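Local coordinates for dTDP-4-dehydrorhamnose 3-epimerase (Streptomyces niveus, PDB 2C0Z), which epimerises a dTDP-linked 4-keto-6-deoxy sugar at C3, working with the methyltransferase NovU on the pathway to the antibiotic novobiocin, at residues A[37-41]-A[42-46]; A[94-98]-A[99-103]; A[171-175]-A[176-180]; A[192-195]-A[196-199]. All coordinates share one frame; numbering follows the deposited sequence.

Interaction 1. Residues A[37-41]-A[42-46]; sequences DWYHV and DRFAE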
# COMPACT_ATOMS: atom_id res chain seq x y z
N ASP A 37 0.66 6.63 9.13
CA ASP A 37 0.21 5.25 9.36
C ASP A 37 -1.20 5.20 8.78
O ASP A 37 -2.09 5.89 9.27
CB ASP A 37 0.08 4.86 10.85
CG ASP A 37 1.38 4.96 11.64
OD1 ASP A 37 2.47 4.90 11.07
OD2 ASP A 37 1.38 5.10 12.90
N TRP A 38 -1.41 4.40 7.74
CA TRP A 38 -2.75 4.26 7.15
C TRP A 38 -3.46 2.94 7.44
O TRP A 38 -4.63 2.79 7.07
CB TRP A 38 -2.76 4.57 5.65
CG TRP A 38 -1.96 3.71 4.75
CD1 TRP A 38 -0.61 3.68 4.62
CD2 TRP A 38 -2.46 2.77 3.81
NE1 TRP A 38 -0.24 2.80 3.64
CE2 TRP A 38 -1.36 2.21 3.13
CE3 TRP A 38 -3.74 2.34 3.45
CZ2 TRP A 38 -1.50 1.23 2.13
CZ3 TRP A 38 -3.87 1.37 2.47
CH2 TRP A 38 -2.77 0.84 1.81
N TYR A 39 -2.75 1.99 8.06
CA TYR A 39 -3.37 0.76 8.60
C TYR A 39 -2.61 0.40 9.85
O TYR A 39 -1.39 0.42 9.86
CB TYR A 39 -3.25 -0.43 7.62
CG TYR A 39 -3.78 -1.72 8.22
CD1 TYR A 39 -5.15 -1.99 8.24
CD2 TYR A 39 -2.93 -2.62 8.83
CE1 TYR A 39 -5.65 -3.16 8.84
CE2 TYR A 39 -3.41 -3.75 9.44
CZ TYR A 39 -4.78 -4.01 9.44
OH TYR A 39 -5.27 -5.17 10.04
N HIS A 40 -3.33 0.06 10.91
CA HIS A 40 -2.71 -0.42 12.15
C HIS A 40 -3.56 -1.55 12.73
O HIS A 40 -4.74 -1.37 12.98
CB HIS A 40 -2.62 0.71 13.17
CG HIS A 40 -1.83 0.38 14.38
ND1 HIS A 40 -2.36 -0.27 15.48
CD2 HIS A 40 -0.53 0.64 14.68
CE1 HIS A 40 -1.43 -0.37 16.42
NE2 HIS A 40 -0.31 0.16 15.96
N VAL A 41 -2.95 -2.72 12.86
CA VAL A 41 -3.72 -3.93 13.16
C VAL A 41 -4.52 -3.85 14.47
O VAL A 41 -5.64 -4.35 14.55
CB VAL A 41 -2.83 -5.18 13.14
CG1 VAL A 41 -1.79 -5.14 14.24
CG2 VAL A 41 -3.71 -6.47 13.20
N ASP A 42 -3.95 -3.23 15.50
CA ASP A 42 -4.65 -3.19 16.79
C ASP A 42 -5.87 -2.29 16.70
O ASP A 42 -6.98 -2.66 17.15
CB ASP A 42 -3.72 -2.76 17.91
CG ASP A 42 -2.52 -3.66 18.06
OD1 ASP A 42 -2.64 -4.89 17.88
OD2 ASP A 42 -1.42 -3.19 18.38
N ARG A 43 -5.70 -1.12 16.07
CA ARG A 43 -6.82 -0.21 15.86
C ARG A 43 -7.90 -0.85 14.99
O ARG A 43 -9.10 -0.78 15.28
CB ARG A 43 -6.35 1.10 15.24
CG ARG A 43 -5.37 1.84 16.11
CD ARG A 43 -5.91 2.34 17.44
NE ARG A 43 -7.13 3.12 17.29
CZ ARG A 43 -7.17 4.42 16.98
NH1 ARG A 43 -6.06 5.11 16.80
NH2 ARG A 43 -8.34 5.02 16.82
N PHE A 44 -7.48 -1.44 13.88
CA PHE A 44 -8.40 -2.07 12.96
C PHE A 44 -9.14 -3.28 13.53
O PHE A 44 -10.36 -3.37 13.41
CB PHE A 44 -7.66 -2.50 11.69
CG PHE A 44 -8.56 -3.07 10.65
CD1 PHE A 44 -9.13 -2.25 9.68
CD2 PHE A 44 -8.79 -4.44 10.59
CE1 PHE A 44 -9.97 -2.79 8.71
CE2 PHE A 44 -9.64 -4.98 9.63
CZ PHE A 44 -10.21 -4.14 8.69
N ALA A 45 -8.41 -4.20 14.14
CA ALA A 45 -9.02 -5.43 14.64
C ALA A 45 -10.01 -5.11 15.73
O ALA A 45 -11.05 -5.76 15.83
CB ALA A 45 -7.99 -6.41 15.15
N GLU A 46 -9.74 -4.08 16.53
CA GLU A 46 -10.68 -3.72 17.60
C GLU A 46 -12.00 -3.21 17.01
O GLU A 46 -13.10 -3.61 17.43
CB GLU A 46 -10.07 -2.68 18.53
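His-40 and Arg-43 meet at a helix N-cap, where strand 33-40 of this RmlC-like cupin passes straight into helix 41-48. His-40 sits at the N-cap: its CB lies 4.2 Å from Arg-43 CG, its ring edge offers ND1, in plane, to Arg-43 N in a weak bond of 3.5 Å, and CE1, the ring atom next to ND1, lies 3.4 Å from Asp-42 OD2. The ring and that carboxylate are turned 72° apart, so they do not stack. With CG anti to the backbone N (chi1 -171°), the imidazole is carried toward the first turn. His-40 O accepts from Phe-44 N at 2.9 Å, and Ala-45 N binds Val-41 O, which starts the regular helical pattern.

On another side of the turn, Phe-44 points back at Tyr-39, whose OH is held by Leu-52 N. Tyr-121 meets the Phe-44 ring edge-to-face, as Tyr-82 does the Tyr-39 ring. Asp-37, a substrate-binding residue by similarity, pairs along with Tyr-39 and His-40 with a strand of the second subunit, which places this turn beside the dimer interface. The Tyr-39 and Phe-44 planes are inclined at 49°, and Tyr-39 CE1 lies over one Phe-44 face, 3.4 Å from CG.

Interaction 2. Residues A[94-98]-A[99-103]; sequences VVDLR and VGSPT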
# COMPACT_ATOMS: atom_id res chain seq x y z
N VAL A 94 -18.81 3.12 -2.56
CA VAL A 94 -19.19 1.80 -2.10
C VAL A 94 -20.69 1.61 -2.34
O VAL A 94 -21.49 2.56 -2.22
CB VAL A 94 -18.82 1.53 -0.63
CG1 VAL A 94 -17.31 1.49 -0.43
CG2 VAL A 94 -19.41 2.59 0.28
N VAL A 95 -21.06 0.39 -2.68
CA VAL A 95 -22.45 0.07 -3.04
C VAL A 95 -22.85 -1.17 -2.29
O VAL A 95 -22.15 -2.18 -2.35
CB VAL A 95 -22.58 -0.19 -4.53
CG1 VAL A 95 -24.07 -0.51 -4.88
CG2 VAL A 95 -22.03 1.01 -5.30
N ASP A 96 -23.95 -1.11 -1.55
CA ASP A 96 -24.42 -2.30 -0.86
C ASP A 96 -25.16 -3.20 -1.80
O ASP A 96 -26.29 -2.89 -2.16
CB ASP A 96 -25.30 -1.90 0.31
CG ASP A 96 -25.53 -3.03 1.29
OD1 ASP A 96 -25.31 -4.22 0.94
OD2 ASP A 96 -25.93 -2.78 2.45
N LEU A 97 -24.55 -4.33 -2.17
CA LEU A 97 -25.13 -5.28 -3.13
C LEU A 97 -25.77 -6.48 -2.43
O LEU A 97 -26.15 -7.45 -3.09
CB LEU A 97 -24.03 -5.74 -4.10
CG LEU A 97 -23.45 -4.63 -4.98
CD1 LEU A 97 -22.29 -5.21 -5.79
CD2 LEU A 97 -24.50 -4.02 -5.88
N ARG A 98 -25.88 -6.42 -1.10
CA ARG A 98 -26.31 -7.57 -0.31
C ARG A 98 -27.84 -7.59 -0.22
O ARG A 98 -28.45 -6.80 0.49
CB ARG A 98 -25.72 -7.51 1.07
CG ARG A 98 -24.19 -7.44 1.06
CD ARG A 98 -23.60 -7.15 2.39
NE ARG A 98 -24.00 -5.82 2.86
CZ ARG A 98 -23.58 -5.24 3.99
NH1 ARG A 98 -22.72 -5.83 4.81
NH2 ARG A 98 -24.01 -4.03 4.29
N VAL A 99 -28.45 -8.49 -0.95
CA VAL A 99 -29.89 -8.61 -0.97
C VAL A 99 -30.40 -8.90 0.43
O VAL A 99 -29.95 -9.83 1.12
CB VAL A 99 -30.34 -9.68 -1.98
CG1 VAL A 99 -31.83 -9.86 -1.93
CG2 VAL A 99 -29.89 -9.33 -3.37
N GLY A 100 -31.36 -8.10 0.86
CA GLY A 100 -31.90 -8.21 2.20
C GLY A 100 -31.35 -7.21 3.18
O GLY A 100 -31.91 -7.01 4.28
N SER A 101 -30.23 -6.56 2.82
CA SER A 101 -29.64 -5.58 3.70
C SER A 101 -30.55 -4.35 3.78
O SER A 101 -31.12 -3.93 2.76
CB SER A 101 -28.30 -5.11 3.13
OG SER A 101 -27.86 -3.97 3.86
N PRO A 102 -30.64 -3.72 4.95
CA PRO A 102 -31.39 -2.47 5.03
C PRO A 102 -30.94 -1.42 4.02
O PRO A 102 -31.73 -0.56 3.60
CB PRO A 102 -31.12 -1.98 6.45
CG PRO A 102 -30.77 -3.18 7.22
CD PRO A 102 -30.09 -4.13 6.25
N THR A 103 -29.65 -1.46 3.65
CA THR A 103 -29.13 -0.48 2.72
C THR A 103 -28.82 -1.09 1.35
O THR A 103 -28.05 -0.53 0.59
CB THR A 103 -27.85 0.21 3.31
OG1 THR A 103 -26.90 -0.76 3.79
CG2 THR A 103 -28.23 1.05 4.51
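Asp-96 turns its carboxylate onto Ser-101 and Thr-103, at the point where strand 89-96 gives way to a loop. Its CG is anti to the backbone N (chi1 -165°), which directs both oxygens into the bend. OD2 accepts from Thr-103 OG1 at 2.6 Å through its anti lone pair, and from Ser-101 OG at 2.7 Å on the syn side, 34° out of the carboxylate plane. Both hydroxyls therefore donate to one oxygen. Arg-98 then doubles back: its chain bends at chi3 (-64°) and grips Asp-96 side-on, with NE on OD1 at 2.8 Å and NH2 on OD2 at 2.9 Å. OD1 also takes Arg-98 N at 3.1 Å, on the face opposite NE, so five donors hold the carboxylate and fix its rotation. This network would be expected to stabilise the charged form of the buried acid. NH2 has a second partner in Glu-18 O, while Tyr-195 and Cys-198 of helix 195-198 pack on the arginine. Arg-98 O accepts Ser-101 N at 2.9 Å, closing the type II turn, and Ser-101 OG accepts Thr-103 N at 3.1 Å. Asx turn, type II beta turn and ST turn thus follow one another where strand 89-96 of the cupin sheet runs into the loop before strand 107-113.

Interaction 3. Residues A[171-175]-A[176-180]; sequences PLLSP and RDQDA. With SO4 (sulfate ion), chain B.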
# COMPACT_ATOMS: atom_id res chain seq x y z
N PRO A 171 -18.10 10.17 -18.38
CA PRO A 171 -17.46 8.97 -17.82
C PRO A 171 -16.77 8.08 -18.86
O PRO A 171 -17.36 7.70 -19.86
CB PRO A 171 -18.63 8.22 -17.14
CG PRO A 171 -19.88 8.88 -17.63
CD PRO A 171 -19.52 10.28 -17.98
N LEU A 172 -15.51 7.75 -18.62
CA LEU A 172 -14.80 6.84 -19.49
C LEU A 172 -14.89 5.44 -18.86
O LEU A 172 -14.22 5.18 -17.84
CB LEU A 172 -13.34 7.26 -19.66
N LEU A 173 -15.67 4.56 -19.50
CA LEU A 173 -15.88 3.18 -19.07
C LEU A 173 -15.12 2.20 -19.95
O LEU A 173 -15.07 2.37 -21.18
CB LEU A 173 -17.39 2.82 -19.15
CG LEU A 173 -18.31 3.13 -17.97
CD1 LEU A 173 -18.02 4.44 -17.33
CD2 LEU A 173 -19.76 3.03 -18.40
N SER A 174 -14.56 1.17 -19.34
CA SER A 174 -13.96 0.06 -20.05
C SER A 174 -15.08 -0.77 -20.69
O SER A 174 -16.23 -0.68 -20.25
CB SER A 174 -13.20 -0.83 -19.08
OG SER A 174 -14.12 -1.47 -18.19
N PRO A 175 -14.77 -1.58 -21.70
CA PRO A 175 -15.80 -2.43 -22.30
C PRO A 175 -16.49 -3.31 -21.24
O PRO A 175 -17.72 -3.43 -21.25
CB PRO A 175 -15.01 -3.26 -23.33
CG PRO A 175 -13.85 -2.40 -23.67
CD PRO A 175 -13.47 -1.70 -22.39
N ARG A 176 -15.71 -3.84 -20.31
CA ARG A 176 -16.25 -4.67 -19.23
C ARG A 176 -17.35 -3.90 -18.48
O ARG A 176 -18.42 -4.45 -18.25
CB ARG A 176 -15.15 -5.09 -18.27
CG ARG A 176 -15.62 -5.60 -16.94
CD ARG A 176 -14.58 -5.70 -15.85
NE ARG A 176 -15.23 -6.20 -14.63
CZ ARG A 176 -14.58 -6.55 -13.52
NH1 ARG A 176 -13.26 -6.45 -13.47
NH2 ARG A 176 -15.26 -6.99 -12.47
N ASP A 177 -17.09 -2.67 -18.06
CA ASP A 177 -18.08 -1.95 -17.25
C ASP A 177 -19.25 -1.42 -18.09
O ASP A 177 -20.37 -1.35 -17.61
CB ASP A 177 -17.40 -0.83 -16.45
CG ASP A 177 -16.45 -1.36 -15.42
OD1 ASP A 177 -16.61 -2.53 -14.99
OD2 ASP A 177 -15.49 -0.68 -14.97
N GLN A 178 -18.99 -1.11 -19.36
CA GLN A 178 -20.05 -0.68 -20.28
C GLN A 178 -21.05 -1.82 -20.49
O GLN A 178 -22.24 -1.57 -20.65
CB GLN A 178 -19.45 -0.30 -21.65
CG GLN A 178 -18.74 1.01 -21.72
CD GLN A 178 -18.22 1.30 -23.14
OE1 GLN A 178 -18.97 1.18 -24.11
NE2 GLN A 178 -16.95 1.68 -23.25
N ASP A 179 -20.55 -3.05 -20.48
CA ASP A 179 -21.35 -4.23 -20.81
C ASP A 179 -21.94 -4.92 -19.57
O ASP A 179 -22.67 -5.91 -19.68
CB ASP A 179 -20.50 -5.25 -21.58
CG ASP A 179 -20.11 -4.75 -22.97
OD1 ASP A 179 -20.68 -3.75 -23.46
OD2 ASP A 179 -19.22 -5.30 -23.62
N ALA A 180 -21.68 -4.37 -18.39
CA ALA A 180 -22.14 -5.00 -17.16
C ALA A 180 -23.65 -4.89 -16.99
O ALA A 180 -24.28 -3.96 -17.49
CB ALA A 180 -21.48 -4.34 -15.98
S SO4 B . -11.03 -3.68 -17.12
O1 SO4 B . -10.57 -4.59 -16.06
O2 SO4 B . -9.98 -2.70 -17.41
O3 SO4 B . -11.33 -4.51 -18.30
O4 SO4 B . -12.27 -3.02 -16.69
O HOH W 1 -14.48 1.33 -16.46
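The backbone runs extended through Leu-173 and Ser-174, then enters the short helix 175-178, in which Gln-178 N bonds to Ser-174 O at 2.9 Å and Asp-179 N to Pro-175 O. Ser-174 is the N-cap. Its OG, lying between the backbone N and carbonyl carbon (chi1 67°), accepts from Asp-177 N at 3.2 Å and donates to sulfate O4 at 2.8 Å, so one hydroxyl ties the helix start to the bound anion. The sulfate, probably from the crystallisation liquor, also has O4 3.6 Å from Arg-176 CD, and its O1 lies near the plane of the guanidinium at the edge.

Arg-176 is extended from CG to NE, which carries its guanidinium away from the turn to a salt bridge between NH1 and Glu-152. A water accepts from Ser-174 N and donates to Asp-177 OD2 at 2.7 Å, bridging the N-cap residue and the third helical residue. Asp-177 is further fixed by Gly-69 N on OD2 and by His-71 NE2 on OD1.

Gln-178 folds back on Leu-173. Its CG rests 3.4 Å from Leu-173 CB, and the extended chain brings NE2 back to Leu-173 O at 2.9 Å; Leu-173 O lies in the Gln-178 amide plane, but NE2 stands 49° above the Leu-173 carbonyl plane. Arg-32 of the second subunit packs on Ser-174 and Pro-175. The whole is a serine-capped helix beside the probable active site: Arg-176 is a substrate-binding residue by similarity, and Asp-177 is a second-shell partner of His-71, the probable proton acceptor.

Interaction 4. Residues A[192-195]-A[196-199]; sequences LPTY and ATCQ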
# COMPACT_ATOMS: atom_id res chain seq x y z
N LEU A 192 -26.35 -11.74 -7.16
CA LEU A 192 -25.90 -10.87 -6.08
C LEU A 192 -25.74 -11.62 -4.77
O LEU A 192 -26.43 -12.59 -4.53
CB LEU A 192 -26.87 -9.70 -5.89
CG LEU A 192 -26.99 -8.75 -7.09
CD1 LEU A 192 -27.92 -7.62 -6.75
CD2 LEU A 192 -25.62 -8.20 -7.51
N PRO A 193 -24.84 -11.12 -3.91
CA PRO A 193 -24.67 -11.64 -2.58
C PRO A 193 -25.95 -11.48 -1.74
O PRO A 193 -26.68 -10.55 -2.00
CB PRO A 193 -23.56 -10.74 -2.00
CG PRO A 193 -22.93 -10.09 -3.15
CD PRO A 193 -23.98 -9.94 -4.16
N THR A 194 -26.17 -12.35 -0.76
CA THR A 194 -27.28 -12.18 0.17
C THR A 194 -26.75 -11.66 1.51
O THR A 194 -25.69 -12.06 1.98
CB THR A 194 -28.12 -13.46 0.34
OG1 THR A 194 -27.48 -14.38 1.22
CG2 THR A 194 -28.26 -14.18 -1.00
N TYR A 195 -27.48 -10.75 2.11
CA TYR A 195 -27.08 -10.16 3.38
C TYR A 195 -26.91 -11.22 4.47
O TYR A 195 -25.92 -11.18 5.20
CB TYR A 195 -28.12 -9.12 3.76
CG TYR A 195 -27.92 -8.41 5.06
CD1 TYR A 195 -26.80 -7.62 5.31
CD2 TYR A 195 -28.89 -8.50 6.05
CE1 TYR A 195 -26.64 -6.97 6.51
CE2 TYR A 195 -28.73 -7.85 7.25
CZ TYR A 195 -27.62 -7.10 7.48
OH TYR A 195 -27.50 -6.47 8.69
N ALA A 196 -27.81 -12.18 4.55
CA ALA A 196 -27.69 -13.24 5.58
C ALA A 196 -26.36 -13.98 5.48
O ALA A 196 -25.72 -14.28 6.50
CB ALA A 196 -28.84 -14.23 5.47
N THR A 197 -25.95 -14.28 4.24
CA THR A 197 -24.72 -15.00 3.95
C THR A 197 -23.52 -14.15 4.33
O THR A 197 -22.55 -14.63 4.90
CB THR A 197 -24.67 -15.38 2.45
OG1 THR A 197 -25.74 -16.26 2.14
CG2 THR A 197 -23.43 -16.19 2.09
N CYS A 198 -23.58 -12.85 4.03
CA CYS A 198 -22.44 -11.99 4.35
C CYS A 198 -22.29 -11.84 5.86
O CYS A 198 -21.17 -11.81 6.35
CB CYS A 198 -22.59 -10.62 3.69
SG CYS A 198 -22.62 -10.71 1.91
N GLN A 199 -23.42 -11.77 6.56
CA GLN A 199 -23.47 -11.74 8.03
C GLN A 199 -22.83 -13.00 8.62
O GLN A 199 -22.11 -12.91 9.62
CB GLN A 199 -24.92 -11.68 8.52
CG GLN A 199 -25.59 -10.32 8.47
CD GLN A 199 -27.02 -10.42 9.00
OE1 GLN A 199 -27.75 -11.38 8.69
NE2 GLN A 199 -27.43 -9.44 9.82
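Thr-194 and Thr-197 carry the polar part of the contact. Thr-194 OG1 lies 2.7 Å from Thr-197 OG1, the two hydroxyls hydrogen-bonded although the sharing of the proton is not settled. The same OG1 receives Thr-197 N in a weak bond of 3.4 Å. Thr-194 OG1 is placed for both by chi1 of 80°, which sets it between the backbone N and the carbonyl carbon, while Thr-197 OG1 stands beside its own backbone N and so leans back along the helix toward the cap. Two backbone bonds complete the turn: Cys-198 N to Thr-194 O at 3.0 Å and Gln-199 N to Tyr-195 O at 2.9 Å.

These features define a threonine N-cap on helix 195-198, the single-turn helix that ends the modelled chain. It packs against the 94-103 region, where Tyr-195 touches Ser-101 and Pro-102.

Aromatic contact is made by Tyr-195 and Gln-199, four residues apart. Gln-199 CG sits over the ring in a CH-pi contact, 4.0 Å from the centroid and only 14° off the ring normal. Farther along the side chain, CD lies above the same ring but shifted toward its rim, 3.5 Å from Tyr-195 CE2. The amide plane is tilted 30° to the ring, and NE2 extends past CE2 and CZ toward the phenol end. The hydroxyl itself is hydrogen-bonded to Glu-18 OE1.

Apolar packing is slighter: the Cys-198 sulfur, SG, approaches Pro-193 CB at 4.0 Å, while the proline ring rests on Phe-72 of strand 67-73.

How the interactions relate
Interactions 2 and 4 are the pair that touch. Their centres are about 9 Å apart, and Val-99 is clamped by two probable backbone hydrogen bonds, Val-99 N to Pro-193 O at 2.9 Å and Tyr-195 N to Val-99 O at 2.8 Å. Interaction 3, which holds the sulfate, lies nearest His-71, the proton acceptor by similarity: between nearest side-chain atoms, Asp-177 is about 3 Å from it, Leu-97 about 8 Å and Pro-193 about 11 Å. Interaction 1 is about 34 Å from interaction 3, centre to centre and across the chain's centre, yet both reach the second subunit and each holds a substrate-binding residue by similarity, Asp-37 and Arg-176.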